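PDB 3E59: pyoverdine biosynthesis protein PvcA from Pseudomonas aeruginosa, which converts the amino group of L-tyrosine into an isonitrile, taking the carbon atom from C2 of ribulose 5-phosphate, in the biosynthesis of paerucumarin. Local coordinates for residues P12-L16 against Q46-A51. Residues are numbered along the deposited sequence; the frame is centred on the assembly and turned at random.
Sequences PARVL and QLPRIA
Ile50, Leu47 and Pro12 carry this helix-helix packing, in which the N-terminal helix 11-20 lies across the C-terminal half of helix 35-55 beside the parallel sheet of the enzyme. The short segments cross at 114° with their axes 9.1 Å apart, and no hydrogen bond links them: the joint is mostly aliphatic side chains, with the Pro12 carbonyl also touched.

Ile50 reaches the other helix with two separate branches. Its CG2, anti to the backbone N, settles against Val15, 3.9 Å from CB of that residue, and also lies against Pro12 CA; the Ile50 and Val15 side chains pass side by side, pointing contrary ways. The other branch ends in CD1, which approaches Val15 CG1 on one hand and Leu16 CB on the other. Behind this pair the packing continues inward, Ile50 touching Ile252 of strand 252-255 and Val15 touching Ile100 and Phe103 of helix 84-103, so the buried side of the contact merges with the core.

At the start of segment 12-16, Pro12 CB points at helix 35-55, and ring atom CG lies 3.8 Å from Ala51 CB; the CA atoms of Pro12 and Ala51, 5.3 Å apart, are the nearest such pair across the two segments. Leu16 extends across Leu47 at roughly a right angle; with CG anti to the backbone N (chi1 -178°) and chi2 at 59°, CD1 comes to lie 4.0 Å from Gln46 CB. Gln46 itself bends off at chi2, and its NE2 is hydrogen-bonded to Leu264 O.

Leu47 touches both Pro12 and Leu16 with one methyl: CD2 sits 3.8 Å from Leu16 CD2 and comes within 3.3 Å of Pro12 O, the same carbonyl oxygen that accepts the helical bond from Leu16 N.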
loop_
_atom_site.group_PDB
_atom_site.type_symbol
_atom_site.label_atom_id
_atom_site.label_comp_id
_atom_site.label_asym_id
_atom_site.label_seq_id
_atom_site.Cartn_x
_atom_site.Cartn_y
_atom_site.Cartn_z
ATOM N N PRO A 12 -13.532 -20.014 6.956
ATOM C CA PRO A 12 -12.242 -19.561 6.415
ATOM C C PRO A 12 -12.244 -19.321 4.903
ATOM O O PRO A 12 -11.676 -18.328 4.447
ATOM C CB PRO A 12 -11.285 -20.699 6.777
ATOM C CG PRO A 12 -11.902 -21.340 7.965
ATOM C CD PRO A 12 -13.377 -21.275 7.707
ATOM N N ALA A 13 -12.880 -20.210 4.139
ATOM C CA ALA A 13 -12.941 -20.052 2.680
ATOM C C ALA A 13 -13.828 -18.884 2.239
ATOM O O ALA A 13 -13.606 -18.305 1.175
ATOM C CB ALA A 13 -13.391 -21.348 2.009
ATOM N N ARG A 14 -14.823 -18.554 3.060
ATOM C CA ARG A 14 -15.722 -17.428 2.792
ATOM C C ARG A 14 -14.983 -16.103 3.003
ATOM O O ARG A 14 -15.165 -15.157 2.243
ATOM C CB ARG A 14 -16.965 -17.489 3.687
ATOM C CG ARG A 14 -17.969 -18.582 3.320
ATOM C CD ARG A 14 -19.210 -18.519 4.217
ATOM N NE ARG A 14 -19.978 -17.288 4.012
ATOM C CZ ARG A 14 -21.073 -16.952 4.695
ATOM N NH1 ARG A 14 -21.550 -17.746 5.650
ATOM N NH2 ARG A 14 -21.691 -15.807 4.425
ATOM N N VAL A 15 -14.142 -16.045 4.037
ATOM C CA VAL A 15 -13.282 -14.877 4.260
ATOM C C VAL A 15 -12.409 -14.678 3.029
ATOM O O VAL A 15 -12.356 -13.582 2.466
ATOM C CB VAL A 15 -12.417 -15.012 5.551
ATOM C CG1 VAL A 15 -11.461 -13.816 5.709
ATOM C CG2 VAL A 15 -13.310 -15.136 6.787
ATOM N N LEU A 16 -11.761 -15.756 2.594
ATOM C CA LEU A 16 -10.803 -15.684 1.494
ATOM C C LEU A 16 -11.493 -15.262 0.201
ATOM O O LEU A 16 -10.974 -14.428 -0.538
ATOM C CB LEU A 16 -10.061 -17.025 1.318
ATOM C CG LEU A 16 -8.982 -17.067 0.221
ATOM C CD1 LEU A 16 -7.868 -16.033 0.448
ATOM C CD2 LEU A 16 -8.395 -18.464 0.084
ATOM N N GLN A 46 -3.149 -19.139 2.633
ATOM C CA GLN A 46 -3.938 -18.193 3.415
ATOM C C GLN A 46 -4.947 -18.844 4.338
ATOM O O GLN A 46 -5.178 -18.339 5.437
ATOM C CB GLN A 46 -4.635 -17.174 2.504
ATOM C CG GLN A 46 -3.671 -16.336 1.632
ATOM C CD GLN A 46 -2.708 -15.450 2.440
ATOM O OE1 GLN A 46 -2.945 -15.149 3.616
ATOM N NE2 GLN A 46 -1.620 -15.020 1.793
ATOM N N LEU A 47 -5.545 -19.948 3.890
ATOM C CA LEU A 47 -6.651 -20.593 4.621
ATOM C C LEU A 47 -6.358 -21.060 6.060
ATOM O O LEU A 47 -7.149 -20.790 6.963
ATOM C CB LEU A 47 -7.323 -21.722 3.806
ATOM C CG LEU A 47 -8.370 -21.304 2.757
ATOM C CD1 LEU A 47 -9.205 -22.485 2.289
ATOM C CD2 LEU A 47 -9.290 -20.222 3.307
ATOM N N PRO A 48 -5.231 -21.766 6.286
ATOM C CA PRO A 48 -4.969 -22.104 7.694
ATOM C C PRO A 48 -4.643 -20.874 8.550
ATOM O O PRO A 48 -4.887 -20.900 9.752
ATOM C CB PRO A 48 -3.780 -23.061 7.627
ATOM C CG PRO A 48 -3.164 -22.859 6.305
ATOM C CD PRO A 48 -4.191 -22.284 5.377
ATOM N N ARG A 49 -4.125 -19.805 7.929
ATOM C CA ARG A 49 -3.790 -18.561 8.643
ATOM C C ARG A 49 -5.051 -17.836 9.138
ATOM O O ARG A 49 -5.102 -17.378 10.287
ATOM C CB ARG A 49 -2.924 -17.627 7.775
ATOM C CG ARG A 49 -1.518 -18.147 7.489
ATOM C CD ARG A 49 -0.678 -17.137 6.692
ATOM N NE ARG A 49 -0.340 -15.938 7.467
ATOM C CZ ARG A 49 0.544 -15.905 8.467
ATOM N NH1 ARG A 49 1.195 -17.002 8.838
ATOM N NH2 ARG A 49 0.772 -14.770 9.104
ATOM N N ILE A 50 -6.056 -17.742 8.263
ATOM C CA ILE A 50 -7.368 -17.193 8.611
ATOM C C ILE A 50 -8.042 -18.110 9.627
ATOM O O ILE A 50 -8.609 -17.642 10.615
ATOM C CB ILE A 50 -8.287 -17.053 7.363
ATOM C CG1 ILE A 50 -7.721 -16.024 6.375
ATOM C CG2 ILE A 50 -9.724 -16.698 7.773
ATOM C CD1 ILE A 50 -8.305 -16.126 4.989
ATOM N N ALA A 51 -7.964 -19.416 9.370
ATOM C CA ALA A 51 -8.614 -20.424 10.210
ATOM C C ALA A 51 -8.095 -20.403 11.655
ATOM O O ALA A 51 -8.825 -20.738 12.579
ATOM C CB ALA A 51 -8.455 -21.808 9.595
#